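Local coordinates for protein UDP-N-acetylglucosamine 4,6-dehydratase (Vibrio fischeri, PDB 3PVZ) that probably acts as a sugar-nucleotide dehydratase that removes water from UDP-N-acetylglucosamine, using a bound NAD cofactor held in a Rossmann-type domain, at residues 358-363 with 376-381; 126-129 with 133-136. All blocks are in the same frame, centred on the assembly; numbering follows the deposited sequence. Where two conformers were deposited one is given.

Contact 1: 358-363 with 376-381; sequences EQKIGQ and VQLFFI
Leu378 packs against Lys360 and Ile361 where two consecutive helices near the C-terminus, 351-367 and 372-382, pack against each other as an alpha-alpha hairpin on the outer side of the Rossmann-type domain. No hydrogen bond links 358-363 to 376-381; their nearest CA atoms, those of Lys360 and Leu378, lie 7.9 Å apart, and the contact between the two segments is made by side chains.

The apolar part is a crossing of two branched chains at about a right angle. With CG anti to its backbone N (chi1 174°), Leu378 turns its methyl fork to the other helix, and its CD2 lies 4.0 Å from Ile361 CG1 and just as near to Ile361 CD1. Ile361 starts off along the flank of its helix, but its CG1-CD1 arm swings toward the leucine. Both side chains are buried, and Leu378 also touches Phe357 and Met364 of the first helix, one residue before and one after the segment. On the inner side, Ile361 packs on Met135 and Phe143 of helix 131-154, and Phe379 on Ile138 of the same helix and on Met174, Ala177 and Ile181 of helix 174-189, so the pair is seated on the core domain.

Backbone bonding stays within each helix, as in the i to i+4 bond from Gly362 N to Glu358 O (3.1 Å).

The remaining interaction is aliphatic and belongs to an exposed lysine. Its chain bends at chi2 (-88°) and carries the ammonium end away from the neighbouring helix, while Lys360 CB sits astride the leucine fork, 4.1 Å from both Leu378 CD1 and Leu378 CD2.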
loop_
_atom_site.group_PDB
_atom_site.type_symbol
_atom_site.label_atom_id
_atom_site.label_comp_id
_atom_site.label_asym_id
_atom_site.label_seq_id
_atom_site.Cartn_x
_atom_site.Cartn_y
_atom_site.Cartn_z
ATOM N N GLU A 358 -16.389 -14.131 -14.832
ATOM C CA GLU A 358 -16.854 -14.268 -13.444
ATOM C C GLU A 358 -16.981 -15.739 -13.042
ATOM O O GLU A 358 -16.680 -16.092 -11.927
ATOM C CB GLU A 358 -18.198 -13.597 -13.235
ATOM C CG GLU A 358 -18.203 -12.089 -13.405
ATOM C CD GLU A 358 -19.610 -11.525 -13.642
ATOM O OE1 GLU A 358 -20.484 -12.308 -14.103
ATOM O OE2 GLU A 358 -19.835 -10.310 -13.366
ATOM N N GLN A 359 -17.418 -16.594 -13.955
ATOM C CA GLN A 359 -17.610 -18.003 -13.640
ATOM C C GLN A 359 -16.279 -18.725 -13.438
ATOM O O GLN A 359 -16.086 -19.379 -12.425
ATOM C CB GLN A 359 -18.458 -18.705 -14.724
ATOM C CG GLN A 359 -18.796 -20.154 -14.394
ATOM C CD GLN A 359 -19.374 -20.931 -15.574
ATOM O OE1 GLN A 359 -19.167 -20.579 -16.750
ATOM N NE2 GLN A 359 -20.104 -22.009 -15.260
ATOM N N LYS A 360 -15.376 -18.601 -14.405
ATOM C CA LYS A 360 -14.034 -19.197 -14.326
ATOM C C LYS A 360 -13.153 -18.637 -13.193
ATOM O O LYS A 360 -12.397 -19.378 -12.590
ATOM C CB LYS A 360 -13.290 -19.034 -15.654
ATOM C CG LYS A 360 -13.866 -19.844 -16.778
ATOM C CD LYS A 360 -13.281 -21.231 -16.816
ATOM C CE LYS A 360 -14.000 -22.119 -17.830
ATOM N NZ LYS A 360 -15.479 -22.219 -17.553
ATOM N N ILE A 361 -13.213 -17.332 -12.923
ATOM C CA ILE A 361 -12.443 -16.784 -11.803
ATOM C C ILE A 361 -13.011 -17.299 -10.478
ATOM O O ILE A 361 -12.242 -17.767 -9.629
ATOM C CB ILE A 361 -12.384 -15.252 -11.789
ATOM C CG1 ILE A 361 -11.528 -14.730 -12.943
ATOM C CG2 ILE A 361 -11.780 -14.756 -10.468
ATOM C CD1 ILE A 361 -10.023 -14.830 -12.691
ATOM N N GLY A 362 -14.339 -17.225 -10.312
ATOM C CA GLY A 362 -15.023 -17.728 -9.107
ATOM C C GLY A 362 -14.641 -19.186 -8.780
ATOM O O GLY A 362 -14.427 -19.516 -7.618
ATOM N N GLN A 363 -14.531 -20.027 -9.816
ATOM C CA GLN A 363 -14.202 -21.449 -9.651
ATOM C C GLN A 363 -12.735 -21.655 -9.308
ATOM O O GLN A 363 -12.401 -22.572 -8.584
ATOM C CB GLN A 363 -14.569 -22.288 -10.898
ATOM C CG GLN A 363 -14.547 -23.844 -10.663
ATOM C CD GLN A 363 -15.687 -24.360 -9.730
ATOM O OE1 GLN A 363 -16.876 -24.152 -10.008
ATOM N NE2 GLN A 363 -15.313 -25.034 -8.628
ATOM N N VAL A 376 -3.853 -16.696 -17.834
ATOM C CA VAL A 376 -3.432 -16.282 -19.178
ATOM C C VAL A 376 -4.350 -16.859 -20.241
ATOM O O VAL A 376 -4.749 -16.155 -21.161
ATOM C CB VAL A 376 -1.987 -16.679 -19.509
ATOM C CG1 VAL A 376 -1.668 -16.355 -20.973
ATOM C CG2 VAL A 376 -1.003 -15.963 -18.585
ATOM N N GLN A 377 -4.713 -18.123 -20.106
ATOM C CA GLN A 377 -5.608 -18.744 -21.080
ATOM C C GLN A 377 -6.990 -18.109 -21.083
ATOM O O GLN A 377 -7.588 -17.902 -22.129
ATOM C CB GLN A 377 -5.723 -20.240 -20.828
ATOM C CG GLN A 377 -4.479 -21.000 -21.229
ATOM C CD GLN A 377 -4.129 -20.826 -22.710
ATOM O OE1 GLN A 377 -4.969 -21.038 -23.594
ATOM N NE2 GLN A 377 -2.889 -20.418 -22.979
ATOM N N LEU A 378 -7.507 -17.807 -19.906
ATOM C CA LEU A 378 -8.746 -17.078 -19.816
ATOM C C LEU A 378 -8.595 -15.674 -20.445
ATOM O O LEU A 378 -9.458 -15.232 -21.182
ATOM C CB LEU A 378 -9.177 -16.994 -18.357
ATOM C CG LEU A 378 -10.381 -16.151 -17.999
ATOM C CD1 LEU A 378 -11.624 -16.733 -18.646
ATOM C CD2 LEU A 378 -10.460 -16.140 -16.479
ATOM N N PHE A 379 -7.488 -14.998 -20.167
ATOM C CA PHE A 379 -7.235 -13.698 -20.785
ATOM C C PHE A 379 -7.176 -13.788 -22.316
ATOM O O PHE A 379 -7.578 -12.855 -22.989
ATOM C CB PHE A 379 -5.944 -13.040 -20.261
ATOM C CG PHE A 379 -6.101 -12.305 -18.946
ATOM C CD1 PHE A 379 -6.915 -12.785 -17.925
ATOM C CD2 PHE A 379 -5.389 -11.153 -18.714
ATOM C CE1 PHE A 379 -7.014 -12.112 -16.719
ATOM C CE2 PHE A 379 -5.493 -10.484 -17.507
ATOM C CZ PHE A 379 -6.302 -10.971 -16.515
ATOM N N PHE A 380 -6.675 -14.886 -22.876
ATOM C CA PHE A 380 -6.672 -15.022 -24.343
ATOM C C PHE A 380 -8.098 -15.118 -24.905
ATOM O O PHE A 380 -8.383 -14.586 -25.982
ATOM C CB PHE A 380 -5.841 -16.220 -24.812
ATOM C CG PHE A 380 -4.340 -16.059 -24.630
ATOM C CD1 PHE A 380 -3.755 -14.811 -24.421
ATOM C CD2 PHE A 380 -3.505 -17.181 -24.688
ATOM C CE1 PHE A 380 -2.365 -14.689 -24.259
ATOM C CE2 PHE A 380 -2.117 -17.058 -24.527
ATOM C CZ PHE A 380 -1.553 -15.803 -24.321
ATOM N N ILE A 381 -9.000 -15.768 -24.179
ATOM C CA ILE A 381 -10.404 -15.853 -24.618
ATOM C C ILE A 381 -11.062 -14.482 -24.490
ATOM O O ILE A 381 -11.765 -14.044 -25.386
ATOM C CB ILE A 381 -11.184 -16.962 -23.864
ATOM C CG1 ILE A 381 -10.754 -18.339 -24.418
ATOM C CG2 ILE A 381 -12.674 -16.742 -24.005
ATOM C CD1 ILE A 381 -11.177 -19.569 -23.580
#

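Contact 2: 126-129 with 133-136; sequences RSEK and TLMR
Thr133, in the first turn of helix 131-154, points at Ser127 of the short 3-10 turn that precedes the helix. The two segments meet in the connection that leads from strand 115-118 of the Rossmann-type sheet into this long helix, with the side chain of Ser127 about 10 Å from a bound NAD.

From its base outward, Thr133 first sets CB against the serine carbonyl, 3.4 Å from Ser127 O. The methyl, placed anti to the backbone N, goes further in: Thr133 CG2 also approaches Ser127 O to 3.4 Å, and then meets Ser127 CB at 3.6 Å, with Ser127 OG slightly beyond. The other branch, OG1, turns away from the serine and is hydrogen-bonded to Asp130, just ahead of the helix, so the two branches split the work between packing and polar bonding.

Alongside, Glu128 and Leu134 run side by side in the same direction, with Glu128 CG 4.2 Å from Leu134 CD1. The glutamate chain, extended beyond CG, carries its carboxylate past the leucine to a hydrogen bond between OE2 and the backbone N of Met174. Within the turn, Lys129 N donates to Arg126 O (2.9 Å), whereas Ser127 O and Leu134 N, 3.4 Å apart, are too poorly aligned to bond.

Ser127 OG is hydrogen-bonded to Glu70 of the second subunit, and Lys129 makes a cation-pi contact with Phe94 of that subunit. Methyl and methylene groups, with the Ser127 carbonyl, thus join turn to helix without a hydrogen bond between them, and the polar side-chain groups bond instead to partners beyond the two segments.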
loop_
_atom_site.group_PDB
_atom_site.type_symbol
_atom_site.label_atom_id
_atom_site.label_comp_id
_atom_site.label_asym_id
_atom_site.label_seq_id
_atom_site.Cartn_x
_atom_site.Cartn_y
_atom_site.Cartn_z
ATOM N N ARG A 126 5.222 -6.138 -12.736
ATOM C CA ARG A 126 5.782 -7.302 -12.062
ATOM C C ARG A 126 4.778 -8.009 -11.153
ATOM O O ARG A 126 5.018 -9.112 -10.703
ATOM C CB ARG A 126 6.990 -6.856 -11.232
ATOM C CG ARG A 126 6.667 -5.776 -10.165
ATOM C CD ARG A 126 7.595 -4.550 -10.290
ATOM N NE ARG A 126 6.943 -3.393 -10.902
ATOM C CZ ARG A 126 6.873 -3.174 -12.215
ATOM N NH1 ARG A 126 7.445 -4.018 -13.059
ATOM N NH2 ARG A 126 6.247 -2.101 -12.694
ATOM N N SER A 127 3.640 -7.372 -10.883
ATOM C CA SER A 127 2.607 -8.017 -10.088
ATOM C C SER A 127 2.037 -9.218 -10.844
ATOM O O SER A 127 1.195 -9.945 -10.333
ATOM C CB SER A 127 1.521 -7.015 -9.657
ATOM O OG SER A 127 2.030 -6.142 -8.640
ATOM N N GLU A 128 2.529 -9.423 -12.057
ATOM C CA GLU A 128 2.306 -10.634 -12.829
ATOM C C GLU A 128 3.086 -11.870 -12.436
ATOM O O GLU A 128 2.789 -12.937 -12.958
ATOM C CB GLU A 128 2.775 -10.383 -14.256
ATOM C CG GLU A 128 1.715 -10.098 -15.192
ATOM C CD GLU A 128 2.288 -9.927 -16.574
ATOM O OE1 GLU A 128 2.909 -10.895 -17.072
ATOM O OE2 GLU A 128 2.098 -8.831 -17.140
ATOM N N LYS A 129 4.143 -11.705 -11.646
ATOM C CA LYS A 129 5.103 -12.792 -11.348
ATOM C C LYS A 129 4.432 -14.111 -11.128
ATOM O O LYS A 129 4.799 -15.117 -11.702
ATOM C CB LYS A 129 5.830 -12.517 -10.018
ATOM C CG LYS A 129 7.079 -11.642 -10.103
ATOM C CD LYS A 129 7.663 -11.288 -8.705
ATOM C CE LYS A 129 6.660 -11.109 -7.574
ATOM N NZ LYS A 129 6.247 -12.420 -6.851
ATOM N N THR A 133 -0.493 -12.892 -6.653
ATOM C CA THR A 133 -0.526 -11.462 -6.902
ATOM C C THR A 133 -1.386 -11.114 -8.127
ATOM O O THR A 133 -2.130 -10.134 -8.106
ATOM C CB THR A 133 0.886 -10.886 -7.059
ATOM O OG1 THR A 133 1.722 -11.350 -5.988
ATOM C CG2 THR A 133 0.836 -9.391 -7.007
ATOM N N LEU A 134 -1.327 -11.951 -9.155
ATOM C CA LEU A 134 -2.098 -11.759 -10.374
ATOM C C LEU A 134 -3.585 -11.834 -10.106
ATOM O O LEU A 134 -4.358 -11.092 -10.680
ATOM C CB LEU A 134 -1.702 -12.840 -11.379
ATOM C CG LEU A 134 -2.144 -12.797 -12.844
ATOM C CD1 LEU A 134 -1.881 -11.441 -13.493
ATOM C CD2 LEU A 134 -1.431 -13.898 -13.626
HETATM N N MSE A 135 -3.995 -12.757 -9.250
HETATM C CA MSE A 135 -5.409 -12.888 -8.896
HETATM C C MSE A 135 -5.820 -11.660 -8.109
HETATM O O MSE A 135 -6.886 -11.134 -8.333
HETATM C CB MSE A 135 -5.681 -14.138 -8.065
HETATM C CG MSE A 135 -7.099 -14.345 -7.619
HETATM SE SE MSE A 135 -8.288 -14.520 -9.101
HETATM C CE MSE A 135 -8.133 -16.476 -9.299
ATOM N N ARG A 136 -4.957 -11.180 -7.223
ATOM C CA ARG A 136 -5.292 -9.992 -6.467
ATOM C C ARG A 136 -5.491 -8.775 -7.383
ATOM O O ARG A 136 -6.320 -7.943 -7.132
ATOM C CB ARG A 136 -4.242 -9.690 -5.380
ATOM C CG ARG A 136 -4.599 -8.437 -4.628
ATOM C CD ARG A 136 -3.670 -8.090 -3.495
ATOM N NE ARG A 136 -4.071 -6.796 -2.960
ATOM C CZ ARG A 136 -3.241 -5.822 -2.587
ATOM N NH1 ARG A 136 -1.932 -5.946 -2.686
ATOM N NH2 ARG A 136 -3.720 -4.678 -2.177
#

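Both contacts are mostly buried, but contact 1 lies further from the centre of the chain and has an exposed lysine at its margin, whereas contact 2 sits near the cofactor pocket and against the second subunit. They share no segment, yet they meet through helix 131-154: Ile361 CG2 packs on the selenium atom SE of Met135, 3.8 Å away. The helix 372-382 of contact 1 also reaches contact 2, where Lys372 bonds to Glu128 O and Ile375 touches Leu134. The chemistry follows position: contact 1 is purely aliphatic between segments that the partner chain does not touch, whereas contact 2 joins methyl packing to hydroxyl and carboxylate groups bonded elsewhere.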